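Alpha/beta hydrolase (Pectobacterium atrosepticum SCRI1043, PDB 3BDV) has the alpha/beta-hydrolase fold and probably works as a serine hydrolase, although its substrate is not established. Local coordinates at residues G101-A106 with K178-F183; V156-A161 with G171-G176; G84-C89 with A108-F113. All coordinates share one frame; numbering follows the deposited sequence. Where two conformers were deposited one is given.

Contact 1. Residues G101-A106 with K178-F183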
ATOM      1  N   GLY A 101       3.049   9.030  -4.232  1.00 19.54           N
ATOM      2  CA  GLY A 101       1.704   8.429  -4.210  1.00 20.68           C
ATOM      3  C   GLY A 101       1.627   7.326  -3.185  1.00 21.83           C
ATOM      4  O   GLY A 101       2.661   6.881  -2.650  1.00 18.99           O
ATOM      5  N   VAL A 102       0.412   6.915  -2.863  1.00 22.15           N
ATOM      6  CA  VAL A 102       0.240   5.790  -1.958  0.50 22.12           C
ATOM      7  C   VAL A 102      -0.849   4.882  -2.487  1.00 19.99           C
ATOM      8  O   VAL A 102      -1.826   5.309  -3.102  1.00 23.31           O
ATOM      9  CB  VAL A 102      -0.044   6.206  -0.471  0.50 20.87           C
ATOM     10  CG1 VAL A 102       1.102   7.031   0.119  0.50 23.00           C
ATOM     11  CG2 VAL A 102      -1.359   6.927  -0.357  0.50 26.27           C
HETATM   12  N   MSE A 103      -0.611   3.594  -2.322  1.00 16.76           N
HETATM   13  CA  MSE A 103      -1.535   2.520  -2.728  1.00 18.11           C
HETATM   14  C   MSE A 103      -1.924   1.805  -1.456  1.00 18.37           C
HETATM   15  O   MSE A 103      -1.041   1.258  -0.768  1.00 19.92           O
HETATM   16  CB  MSE A 103      -0.856   1.557  -3.716  1.00 20.21           C
HETATM   17  CG  MSE A 103      -1.651   0.382  -4.018  1.00 18.54           C
HETATM   18 SE   MSE A 103      -0.962  -0.431  -5.662  0.75 19.80          SE
HETATM   19  CE  MSE A 103      -1.764  -2.133  -5.560  1.00 21.54           C
ATOM     20  N   LEU A 104      -3.213   1.851  -1.126  1.00 16.97           N
ATOM     21  CA  LEU A 104      -3.789   1.352   0.140  1.00 18.53           C
ATOM     22  C   LEU A 104      -4.617   0.116  -0.189  1.00 18.98           C
ATOM     23  O   LEU A 104      -5.698   0.183  -0.737  1.00 22.01           O
ATOM     24  CB  LEU A 104      -4.653   2.400   0.836  1.00 20.12           C
ATOM     25  CG  LEU A 104      -3.949   3.725   1.052  1.00 18.15           C
ATOM     26  CD1 LEU A 104      -4.804   4.855   1.718  1.00 22.94           C
ATOM     27  CD2 LEU A 104      -2.655   3.487   1.847  1.00 22.77           C
ATOM     28  N   VAL A 105      -4.094  -1.039   0.192  1.00 17.77           N
ATOM     29  CA  VAL A 105      -4.745  -2.276  -0.169  1.00 17.84           C
ATOM     30  C   VAL A 105      -5.378  -2.865   1.082  1.00 18.72           C
ATOM     31  O   VAL A 105      -4.674  -3.183   2.038  1.00 19.19           O
ATOM     32  CB  VAL A 105      -3.734  -3.293  -0.742  1.00 18.98           C
ATOM     33  CG1 VAL A 105      -4.487  -4.651  -1.077  1.00 18.28           C
ATOM     34  CG2 VAL A 105      -2.990  -2.690  -1.963  1.00 20.55           C
ATOM     35  N   ALA A 106      -6.699  -2.978   1.076  1.00 18.32           N
ATOM     36  CA  ALA A 106      -7.442  -3.475   2.260  1.00 20.35           C
ATOM     37  C   ALA A 106      -7.047  -2.680   3.519  1.00 19.30           C
ATOM     38  O   ALA A 106      -6.679  -3.245   4.554  1.00 19.69           O
ATOM     39  CB  ALA A 106      -7.254  -5.000   2.477  1.00 17.82           C
ATOM     40  N   LYS A 178      -0.821  -4.521 -12.431  1.00 20.58           N
ATOM     41  CA  LYS A 178      -1.362  -3.747 -13.572  1.00 23.09           C
ATOM     42  C   LYS A 178      -1.845  -2.363 -13.149  1.00 23.11           C
ATOM     43  O   LYS A 178      -1.464  -1.373 -13.731  1.00 20.94           O
ATOM     44  CB  LYS A 178      -2.480  -4.524 -14.283  1.00 23.66           C
ATOM     45  CG  LYS A 178      -3.108  -3.796 -15.488  1.00 26.75           C
ATOM     46  CD  LYS A 178      -4.350  -4.493 -16.107  1.00 33.07           C
ATOM     47  CE  LYS A 178      -5.686  -3.938 -15.522  1.00 38.33           C
ATOM     48  NZ  LYS A 178      -6.204  -2.612 -16.055  1.00 26.91           N
ATOM     49  N   ARG A 179      -2.714  -2.291 -12.143  1.00 19.40           N
ATOM     50  CA  ARG A 179      -3.150  -0.990 -11.643  1.00 21.06           C
ATOM     51  C   ARG A 179      -2.030  -0.112 -11.131  1.00 20.58           C
ATOM     52  O   ARG A 179      -2.046   1.105 -11.327  1.00 19.77           O
ATOM     53  CB  ARG A 179      -4.218  -1.184 -10.554  1.00 20.61           C
ATOM     54  CG  ARG A 179      -5.422  -1.821 -11.075  1.00 27.24           C
ATOM     55  CD  ARG A 179      -6.024  -1.018 -12.205  1.00 27.25           C
ATOM     56  NE  ARG A 179      -6.375   0.335 -11.789  1.00 25.56           N
ATOM     57  CZ  ARG A 179      -7.589   0.737 -11.417  1.00 25.41           C
ATOM     58  NH1 ARG A 179      -8.617  -0.094 -11.430  1.00 24.32           N
ATOM     59  NH2 ARG A 179      -7.778   2.024 -11.095  1.00 26.34           N
ATOM     60  N   LEU A 180      -1.079  -0.695 -10.426  1.00 21.30           N
ATOM     61  CA  LEU A 180       0.050   0.043  -9.962  1.00 20.09           C
ATOM     62  C   LEU A 180       0.833   0.670 -11.119  1.00 20.00           C
ATOM     63  O   LEU A 180       1.294   1.781 -11.037  1.00 23.13           O
ATOM     64  CB  LEU A 180       0.973  -0.890  -9.193  1.00 21.97           C
ATOM     65  CG  LEU A 180       2.280  -0.285  -8.653  1.00 22.68           C
ATOM     66  CD1 LEU A 180       2.055   0.953  -7.733  1.00 16.95           C
ATOM     67  CD2 LEU A 180       3.070  -1.357  -7.985  1.00 22.61           C
ATOM     68  N   ALA A 181       1.011  -0.079 -12.190  1.00 17.19           N
ATOM     69  CA  ALA A 181       1.708   0.422 -13.346  1.00 19.45           C
ATOM     70  C   ALA A 181       1.011   1.645 -13.935  1.00 22.58           C
ATOM     71  O   ALA A 181       1.634   2.675 -14.177  1.00 22.14           O
ATOM     72  CB  ALA A 181       1.832  -0.750 -14.403  1.00 17.52           C
ATOM     73  N   GLU A 182      -0.296   1.539 -14.102  1.00 20.39           N
ATOM     74  CA  GLU A 182      -1.142   2.594 -14.641  1.00 22.05           C
ATOM     75  C   GLU A 182      -1.019   3.881 -13.849  1.00 20.46           C
ATOM     76  O   GLU A 182      -0.844   4.971 -14.411  1.00 22.23           O
ATOM     77  CB  GLU A 182      -2.590   2.122 -14.674  1.00 23.10           C
ATOM     78  CG  GLU A 182      -2.806   0.966 -15.678  1.00 19.10           C
ATOM     79  CD  GLU A 182      -4.136   0.289 -15.590  1.00 21.38           C
ATOM     80  OE1 GLU A 182      -4.940   0.731 -14.769  1.00 24.68           O
ATOM     81  OE2 GLU A 182      -4.361  -0.690 -16.335  1.00 23.05           O
ATOM     82  N   PHE A 183      -1.150   3.719 -12.530  1.00 22.41           N
ATOM     83  CA  PHE A 183      -1.096   4.807 -11.526  1.00 21.24           C
ATOM     84  C   PHE A 183       0.261   5.433 -11.433  1.00 20.34           C
ATOM     85  O   PHE A 183       0.385   6.653 -11.452  1.00 21.46           O
ATOM     86  CB  PHE A 183      -1.508   4.164 -10.190  1.00 23.32           C
ATOM     87  CG  PHE A 183      -1.386   5.045  -8.969  1.00 19.17           C
ATOM     88  CD1 PHE A 183      -2.209   6.143  -8.810  1.00 24.27           C
ATOM     89  CD2 PHE A 183      -0.526   4.703  -7.942  1.00 20.71           C
ATOM     90  CE1 PHE A 183      -2.140   6.894  -7.637  1.00 23.79           C
ATOM     91  CE2 PHE A 183      -0.433   5.448  -6.784  1.00 24.05           C
ATOM     92  CZ  PHE A 183      -1.208   6.523  -6.612  1.00 21.93           C
TER

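Contact 2. Residues V156-A161 with G171-G176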
ATOM      1  N   VAL A 156     -11.042   1.103  -5.762  1.00 18.71           N
ATOM      2  CA  VAL A 156     -11.052  -0.067  -6.635  1.00 18.42           C
ATOM      3  C   VAL A 156     -11.688  -1.196  -5.883  1.00 19.39           C
ATOM      4  O   VAL A 156     -11.144  -1.659  -4.888  1.00 19.50           O
ATOM      5  CB  VAL A 156      -9.637  -0.452  -7.083  1.00 18.69           C
ATOM      6  CG1 VAL A 156      -9.655  -1.737  -8.002  1.00 21.19           C
ATOM      7  CG2 VAL A 156      -8.994   0.748  -7.793  1.00 22.17           C
ATOM      8  N   ASP A 157     -12.883  -1.544  -6.329  1.00 19.30           N
ATOM      9  CA  ASP A 157     -13.665  -2.692  -5.813  1.00 20.07           C
ATOM     10  C   ASP A 157     -13.146  -4.009  -6.410  1.00 21.80           C
ATOM     11  O   ASP A 157     -13.272  -4.237  -7.595  1.00 22.05           O
ATOM     12  CB  ASP A 157     -15.133  -2.429  -6.176  1.00 22.79           C
ATOM     13  CG  ASP A 157     -16.084  -3.484  -5.675  1.00 25.76           C
ATOM     14  OD1 ASP A 157     -15.638  -4.566  -5.248  1.00 22.22           O
ATOM     15  OD2 ASP A 157     -17.299  -3.192  -5.690  1.00 25.99           O
ATOM     16  N   VAL A 158     -12.532  -4.848  -5.562  1.00 20.11           N
ATOM     17  CA  VAL A 158     -11.945  -6.134  -5.946  1.00 18.34           C
ATOM     18  C   VAL A 158     -12.901  -7.296  -5.624  1.00 20.18           C
ATOM     19  O   VAL A 158     -12.509  -8.455  -5.644  1.00 20.41           O
ATOM     20  CB  VAL A 158     -10.515  -6.348  -5.350  1.00 18.04           C
ATOM     21  CG1 VAL A 158      -9.550  -5.288  -5.921  1.00 19.17           C
ATOM     22  CG2 VAL A 158     -10.548  -6.312  -3.818  1.00 22.75           C
ATOM     23  N   GLY A 159     -14.160  -6.996  -5.376  1.00 18.44           N
ATOM     24  CA  GLY A 159     -15.133  -8.046  -5.133  1.00 19.33           C
ATOM     25  C   GLY A 159     -14.934  -8.745  -3.802  1.00 18.76           C
ATOM     26  O   GLY A 159     -14.415  -8.161  -2.847  1.00 21.12           O
ATOM     27  N   GLU A 160     -15.348 -10.009  -3.744  1.00 22.64           N
ATOM     28  CA  GLU A 160     -15.149 -10.804  -2.545  1.00 20.83           C
ATOM     29  C   GLU A 160     -13.751 -11.362  -2.555  1.00 22.92           C
ATOM     30  O   GLU A 160     -13.541 -12.450  -3.041  1.00 26.89           O
ATOM     31  CB  GLU A 160     -16.193 -11.923  -2.433  1.00 21.47           C
ATOM     32  CG  GLU A 160     -17.478 -11.414  -1.936  1.00 20.90           C
ATOM     33  CD  GLU A 160     -18.559 -12.481  -1.885  1.00 29.48           C
ATOM     34  OE1 GLU A 160     -18.270 -13.663  -2.082  1.00 27.27           O
ATOM     35  OE2 GLU A 160     -19.693 -12.114  -1.634  1.00 34.93           O
ATOM     36  N   ALA A 161     -12.806 -10.593  -2.027  1.00 19.28           N
ATOM     37  CA  ALA A 161     -11.416 -10.940  -2.049  1.00 21.22           C
ATOM     38  C   ALA A 161     -10.873 -11.194  -0.648  1.00 21.52           C
ATOM     39  O   ALA A 161      -9.651 -11.035  -0.386  1.00 19.04           O
ATOM     40  CB  ALA A 161     -10.600  -9.842  -2.740  1.00 21.12           C
ATOM     41  N   GLY A 171      -0.904 -13.913  -2.973  1.00 23.17           N
ATOM     42  CA  GLY A 171      -0.865 -14.440  -4.330  1.00 23.91           C
ATOM     43  C   GLY A 171      -0.162 -13.478  -5.248  1.00 22.50           C
ATOM     44  O   GLY A 171       0.130 -12.350  -4.872  1.00 24.14           O
ATOM     45  N   PRO A 172       0.104 -13.908  -6.478  1.00 20.44           N
ATOM     46  CA  PRO A 172       0.830 -13.040  -7.380  1.00 20.22           C
ATOM     47  C   PRO A 172       0.132 -11.742  -7.703  1.00 19.82           C
ATOM     48  O   PRO A 172       0.794 -10.821  -8.024  1.00 22.07           O
ATOM     49  CB  PRO A 172       0.962 -13.858  -8.665  1.00 22.00           C
ATOM     50  CG  PRO A 172       0.401 -15.110  -8.395  1.00 21.86           C
ATOM     51  CD  PRO A 172      -0.231 -15.200  -7.100  1.00 21.03           C
ATOM     52  N   TRP A 173      -1.197 -11.743  -7.712  1.00 21.39           N
ATOM     53  CA  TRP A 173      -2.005 -10.550  -7.966  1.00 20.33           C
ATOM     54  C   TRP A 173      -1.502  -9.641  -9.082  1.00 21.72           C
ATOM     55  O   TRP A 173      -1.118  -8.477  -8.859  1.00 20.07           O
ATOM     56  CB  TRP A 173      -2.198  -9.752  -6.662  1.00 19.86           C
ATOM     57  CG  TRP A 173      -3.402  -8.803  -6.690  1.00 18.93           C
ATOM     58  CD1 TRP A 173      -4.568  -8.931  -7.399  1.00 22.16           C
ATOM     59  CD2 TRP A 173      -3.516  -7.571  -5.956  1.00 18.40           C
ATOM     60  NE1 TRP A 173      -5.401  -7.872  -7.129  1.00 18.74           N
ATOM     61  CE2 TRP A 173      -4.769  -7.016  -6.271  1.00 19.94           C
ATOM     62  CE3 TRP A 173      -2.689  -6.908  -5.044  1.00 25.83           C
ATOM     63  CZ2 TRP A 173      -5.208  -5.822  -5.721  1.00 18.53           C
ATOM     64  CZ3 TRP A 173      -3.087  -5.699  -4.532  1.00 20.97           C
ATOM     65  CH2 TRP A 173      -4.345  -5.171  -4.853  1.00 22.54           C
ATOM     66  N   GLU A 174      -1.558 -10.179 -10.292  1.00 23.65           N
ATOM     67  CA  GLU A 174      -1.194  -9.415 -11.464  1.00 25.46           C
ATOM     68  C   GLU A 174      -2.090  -8.194 -11.643  1.00 23.11           C
ATOM     69  O   GLU A 174      -1.607  -7.152 -12.135  1.00 21.53           O
ATOM     70  CB  GLU A 174      -1.217 -10.308 -12.692  1.00 28.12           C
ATOM     71  CG  GLU A 174      -0.096 -11.306 -12.679  1.00 34.60           C
ATOM     72  CD  GLU A 174       0.775 -11.248 -13.901  1.00 40.76           C
ATOM     73  OE1 GLU A 174       0.425 -10.553 -14.874  1.00 56.32           O
ATOM     74  OE2 GLU A 174       1.826 -11.900 -13.895  1.00 41.47           O
ATOM     75  N   TYR A 175      -3.368  -8.283 -11.254  1.00 22.74           N
ATOM     76  CA  TYR A 175      -4.262  -7.123 -11.396  1.00 23.98           C
ATOM     77  C   TYR A 175      -3.763  -5.946 -10.561  1.00 21.85           C
ATOM     78  O   TYR A 175      -3.786  -4.800 -11.035  1.00 20.57           O
ATOM     79  CB  TYR A 175      -5.747  -7.432 -11.060  1.00 24.72           C
ATOM     80  CG  TYR A 175      -6.633  -6.240 -11.409  1.00 27.97           C
ATOM     81  CD1 TYR A 175      -6.938  -5.945 -12.734  1.00 30.75           C
ATOM     82  CD2 TYR A 175      -7.120  -5.398 -10.422  1.00 24.70           C
ATOM     83  CE1 TYR A 175      -7.718  -4.847 -13.061  1.00 31.87           C
ATOM     84  CE2 TYR A 175      -7.909  -4.304 -10.746  1.00 23.31           C
ATOM     85  CZ  TYR A 175      -8.185  -4.026 -12.059  1.00 26.28           C
ATOM     86  OH  TYR A 175      -8.921  -2.895 -12.371  1.00 29.97           O
ATOM     87  N   GLY A 176      -3.297  -6.200  -9.337  1.00 21.85           N
ATOM     88  CA  GLY A 176      -2.692  -5.133  -8.546  1.00 21.04           C
ATOM     89  C   GLY A 176      -1.453  -4.511  -9.192  1.00 21.27           C
ATOM     90  O   GLY A 176      -1.253  -3.280  -9.186  1.00 21.49           O
TER

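Contact 3. Residues G84-C89 with A108-F113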
ATOM      1  N   GLY A  84      -0.631  -1.624   7.764  1.00 19.64           N
ATOM      2  CA  GLY A  84       0.383  -0.945   6.970  1.00 20.05           C
ATOM      3  C   GLY A  84      -0.184   0.179   6.129  1.00 19.94           C
ATOM      4  O   GLY A  84       0.461   1.214   5.978  1.00 21.48           O
ATOM      5  N   ALA A  85      -1.384   0.008   5.583  1.00 19.25           N
ATOM      6  CA  ALA A  85      -1.974   1.052   4.786  1.00 19.90           C
ATOM      7  C   ALA A  85      -2.388   2.215   5.663  1.00 20.35           C
ATOM      8  O   ALA A  85      -2.275   3.373   5.271  1.00 18.45           O
ATOM      9  CB  ALA A  85      -3.199   0.508   4.009  1.00 18.91           C
ATOM     10  N   LEU A  86      -2.934   1.911   6.845  1.00 18.36           N
ATOM     11  CA  LEU A  86      -3.174   2.998   7.813  1.00 18.93           C
ATOM     12  C   LEU A  86      -1.908   3.747   8.133  1.00 18.90           C
ATOM     13  O   LEU A  86      -1.915   4.986   8.214  1.00 21.15           O
ATOM     14  CB  LEU A  86      -3.850   2.511   9.076  1.00 19.16           C
ATOM     15  CG  LEU A  86      -5.237   1.922   8.814  1.00 17.90           C
ATOM     16  CD1 LEU A  86      -5.903   1.477  10.126  1.00 20.83           C
ATOM     17  CD2 LEU A  86      -6.128   2.853   8.008  1.00 20.32           C
ATOM     18  N   ALA A  87      -0.817   3.040   8.370  1.00 20.18           N
ATOM     19  CA  ALA A  87       0.427   3.757   8.669  1.00 19.12           C
ATOM     20  C   ALA A  87       0.857   4.652   7.528  1.00 20.35           C
ATOM     21  O   ALA A  87       1.314   5.769   7.759  1.00 19.29           O
ATOM     22  CB  ALA A  87       1.540   2.752   9.022  1.00 19.49           C
ATOM     23  N   ALA A  88       0.700   4.174   6.289  1.00 17.88           N
ATOM     24  CA  ALA A  88       1.058   4.922   5.087  1.00 20.17           C
ATOM     25  C   ALA A  88       0.208   6.196   5.088  1.00 20.65           C
ATOM     26  O   ALA A  88       0.721   7.291   4.857  1.00 19.05           O
ATOM     27  CB  ALA A  88       0.810   4.114   3.796  1.00 19.67           C
ATOM     28  N   CYS A  89      -1.083   6.042   5.376  1.00 20.85           N
ATOM     29  CA  CYS A  89      -1.985   7.175   5.417  0.70 20.76           C
ATOM     30  C   CYS A  89      -1.533   8.189   6.474  1.00 19.51           C
ATOM     31  O   CYS A  89      -1.466   9.362   6.208  1.00 20.64           O
ATOM     32  CB  CYS A  89      -3.386   6.674   5.691  0.70 18.97           C
ATOM     33  SG  CYS A  89      -4.608   7.918   5.921  0.70 23.65           S
ATOM     34  N   ALA A 108      -7.441  -1.149   6.974  1.00 19.37           N
ATOM     35  CA  ALA A 108      -8.323  -1.540   8.047  1.00 19.84           C
ATOM     36  C   ALA A 108      -9.128  -0.313   8.550  1.00 19.55           C
ATOM     37  O   ALA A 108      -8.631   0.794   8.522  1.00 20.30           O
ATOM     38  CB  ALA A 108      -7.502  -2.184   9.174  1.00 19.97           C
ATOM     39  N   GLU A 109     -10.325  -0.555   9.064  1.00 19.37           N
ATOM     40  CA  GLU A 109     -11.059   0.446   9.814  1.00 18.12           C
ATOM     41  C   GLU A 109     -10.208   0.834  11.025  1.00 19.28           C
ATOM     42  O   GLU A 109      -9.804  -0.022  11.818  1.00 18.59           O
ATOM     43  CB  GLU A 109     -12.421  -0.153  10.237  1.00 19.99           C
ATOM     44  CG  GLU A 109     -13.333   0.780  10.960  1.00 20.01           C
ATOM     45  CD  GLU A 109     -13.902   1.860  10.067  1.00 19.57           C
ATOM     46  OE1 GLU A 109     -14.671   1.528   9.140  1.00 22.23           O
ATOM     47  OE2 GLU A 109     -13.596   3.038  10.304  1.00 18.30           O
ATOM     48  N   PRO A 110      -9.898   2.134  11.164  1.00 18.51           N
ATOM     49  CA  PRO A 110      -9.039   2.511  12.308  1.00 19.26           C
ATOM     50  C   PRO A 110      -9.448   2.038  13.721  1.00 21.53           C
ATOM     51  O   PRO A 110      -8.595   1.678  14.557  1.00 20.14           O
ATOM     52  CB  PRO A 110      -9.015   4.022  12.193  1.00 15.85           C
ATOM     53  CG  PRO A 110      -9.136   4.272  10.749  1.00 21.56           C
ATOM     54  CD  PRO A 110     -10.105   3.278  10.258  1.00 18.43           C
HETATM   55  N   MSE A 111     -10.735   1.923  13.962  1.00 20.48           N
HETATM   56  CA  MSE A 111     -11.188   1.470  15.265  1.00 19.24           C
HETATM   57  C   MSE A 111     -10.723   0.063  15.587  1.00 20.32           C
HETATM   58  O   MSE A 111     -10.508  -0.247  16.770  1.00 17.64           O
HETATM   59  CB  MSE A 111     -12.717   1.599  15.358  1.00 21.01           C
HETATM   60  CG  MSE A 111     -13.376   1.082  16.642  1.00 18.01           C
HETATM   61 SE   MSE A 111     -13.276   2.468  17.923  0.75 22.67          SE
HETATM   62  CE  MSE A 111     -14.647   3.683  17.181  1.00 25.83           C
ATOM     63  N   ARG A 112     -10.584  -0.815  14.575  1.00 19.82           N
ATOM     64  CA  ARG A 112     -10.168  -2.173  14.834  1.00 19.85           C
ATOM     65  C   ARG A 112      -8.833  -2.252  15.524  1.00 18.13           C
ATOM     66  O   ARG A 112      -8.535  -3.238  16.133  1.00 21.05           O
ATOM     67  CB  ARG A 112     -10.054  -2.953  13.532  1.00 17.87           C
ATOM     68  CG  ARG A 112     -11.337  -3.045  12.722  1.00 19.29           C
ATOM     69  CD  ARG A 112     -12.373  -3.928  13.325  1.00 22.32           C
ATOM     70  NE  ARG A 112     -13.118  -3.351  14.406  1.00 19.77           N
ATOM     71  CZ  ARG A 112     -14.103  -2.478  14.262  1.00 18.90           C
ATOM     72  NH1 ARG A 112     -14.465  -2.040  13.051  1.00 19.09           N
ATOM     73  NH2 ARG A 112     -14.781  -2.066  15.335  1.00 18.35           N
ATOM     74  N   PHE A 113      -8.008  -1.239  15.355  1.00 19.19           N
ATOM     75  CA  PHE A 113      -6.707  -1.207  15.993  1.00 18.24           C
ATOM     76  C   PHE A 113      -6.593  -0.012  16.947  1.00 21.54           C
ATOM     77  O   PHE A 113      -5.483   0.389  17.337  1.00 21.20           O
ATOM     78  CB  PHE A 113      -5.629  -1.142  14.904  1.00 17.97           C
ATOM     79  CG  PHE A 113      -5.499  -2.395  14.103  1.00 19.94           C
ATOM     80  CD1 PHE A 113      -4.923  -3.507  14.636  1.00 21.05           C
ATOM     81  CD2 PHE A 113      -5.966  -2.448  12.793  1.00 20.52           C
ATOM     82  CE1 PHE A 113      -4.828  -4.655  13.864  1.00 22.31           C
ATOM     83  CE2 PHE A 113      -5.821  -3.544  12.036  1.00 24.34           C
ATOM     84  CZ  PHE A 113      -5.285  -4.664  12.565  1.00 21.76           C
TER

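Contact 1. Residues G101-A106 with K178-F183
Selenomethionine Met103 and Leu180 pack closely at one end of this contact, where the selenium, SE, rests 3.9 Å from Leu180 CD1 and 4.1 Å from Leu180 CB. The Met103 chain is extended throughout, with CG anti to the backbone N (chi1 172°), which carries the selenium straight out from the strand. The two side chains cross at about a right angle, and the selenium meets both CD1 and the CB at the root of the leucine. Farther back along the strand, the Phe183 ring reaches the backbone with its far end: CZ lies 3.8 Å from Val102 O and 4.2 Å from CA of Gly101, whose lack of a side chain gives the ring room. No hydrogen bond joins the segments. The outer side of 178-183 is different: partly exposed and polar, with Lys178 NZ 2.7 Å from Glu182 OE2 on its syn lone pair. Glu182 OE1 lies 3.3 Å from Arg179 NE but well out of the guanidinium plane, so charge alone links them. Arg179 also pairs with Glu154 and bonds to Tyr175 OH. The axes of 178-183 and 101-105 approach to 10.5 Å and run nearly antiparallel (159°). Strand 99-105 is an inner strand of the parallel sheet, bonded to Leu78 and Gly80 on one neighbour and Leu129 on the other. Val102 and Leu104 turn to the opposite face, against helix 83-93.

Contact 2. Residues V156-A161 with G171-G176
Val156, on strand 154-157, meets Tyr175 with one methyl: CG1 lies 4.1 Å from Tyr175 CE2, at the ring edge and near its plane. That methyl is anti to the backbone N (chi1 179°), which turns it toward the helix, while the Tyr175 hydroxyl continues past it to Arg179. Asp157 faces the other way. Its OD1 accepts a bond from Gly159 N at 2.8 Å (N-H...O angle 158°), closing an Asx turn, and its OD2 bonds to His134. This is the outermost strand of the alpha/beta-hydrolase sheet, and in that fold the loop after the last strand usually carries the catalytic histidine. Val158 then points back toward the helix, with CG1 at the rim of the Trp173 indole, 4.4 Å from CZ2. The indole belongs to the N-cap residue of helix 174-185 and folds over the first turn, so that Gly176 CA sits 3.5 Å above the middle of one ring face; Phe131, Phe170 and Trp34 meet Trp173 edge-to-face. Glu160 forms the centre of an inverse gamma turn, and Ala161 N then bonds to Ser133 OG.

Contact 3. Residues G84-C89 with A108-F113
The carbonyl oxygen of Ala108 is embraced by the branched end of Leu86 rather than by any hydrogen bond between the segments. Leu86 CD1 lies 3.2 Å from Ala108 O and Leu86 CD2 lies 3.3 Å from it, with CG a little farther back, so the oxygen sits across the fork of the two methyls. Both methyl contacts are close for carbon and oxygen, a sign of tight local packing. Leu86 gets there by standing CG anti to its own carbonyl carbon, beside the backbone N (chi1 -62°), which sends the chain out from the helix into the loop. CD1 does most of the touching: besides the oxygen it approaches Ala108 CB at 4.1 Å and Pro110 CA at 4.0 Å. CD2 takes the proline ring, 4.3 Å from Pro110 CG. A single leucine therefore bridges the whole bend from Ala108 to Pro110. The chain then continues into a short 3-10 segment, 110-112, in which Arg112 N bonds to Glu109 O at 3.0 Å and Phe113 N to Pro110 O. The Phe113 ring turns back so that Ala108 CB lies at its edge, in its plane, and it meets Phe83 edge-to-face. Glu109 points away from the helix: its carboxylate forms a salt bridge with Arg143 and accepts a bond from Trp147, whose helix also packs on Pro110. About a quarter turn round the helix from Leu86, Ala87 packs on helix 58-70. Gly84 is the last glycine of a Gly-x-Ser-x-Gly sequence, consistent with the nucleophile elbow of alpha/beta hydrolases, the sharp turn between strand 76-81 and helix 83-93; Leu86, just beyond it, packs that helix on the loop after strand 99-105.

In the fold
Contacts 1 and 3 are buried and lie on opposite faces of the parallel sheet, about 17 Å apart between centres; strand 99-105 ties them together, since Leu104 packs on Ala85 and Ala88. Contact 2 is nearer the surface and shares helix 174-185 with contact 1: Trp173 touches both Met103 and Val105, and Arg179 lies against Val156. Contacts 2 and 3 do not touch, their nearest atoms being about 11 Å apart. None of the three has a hydrogen bond across it. Contact 1 is selenium and aromatic packing on a central strand, contact 2 valine methyls set at ring edges at an outermost strand, and contact 3 one leucine against loop backbone.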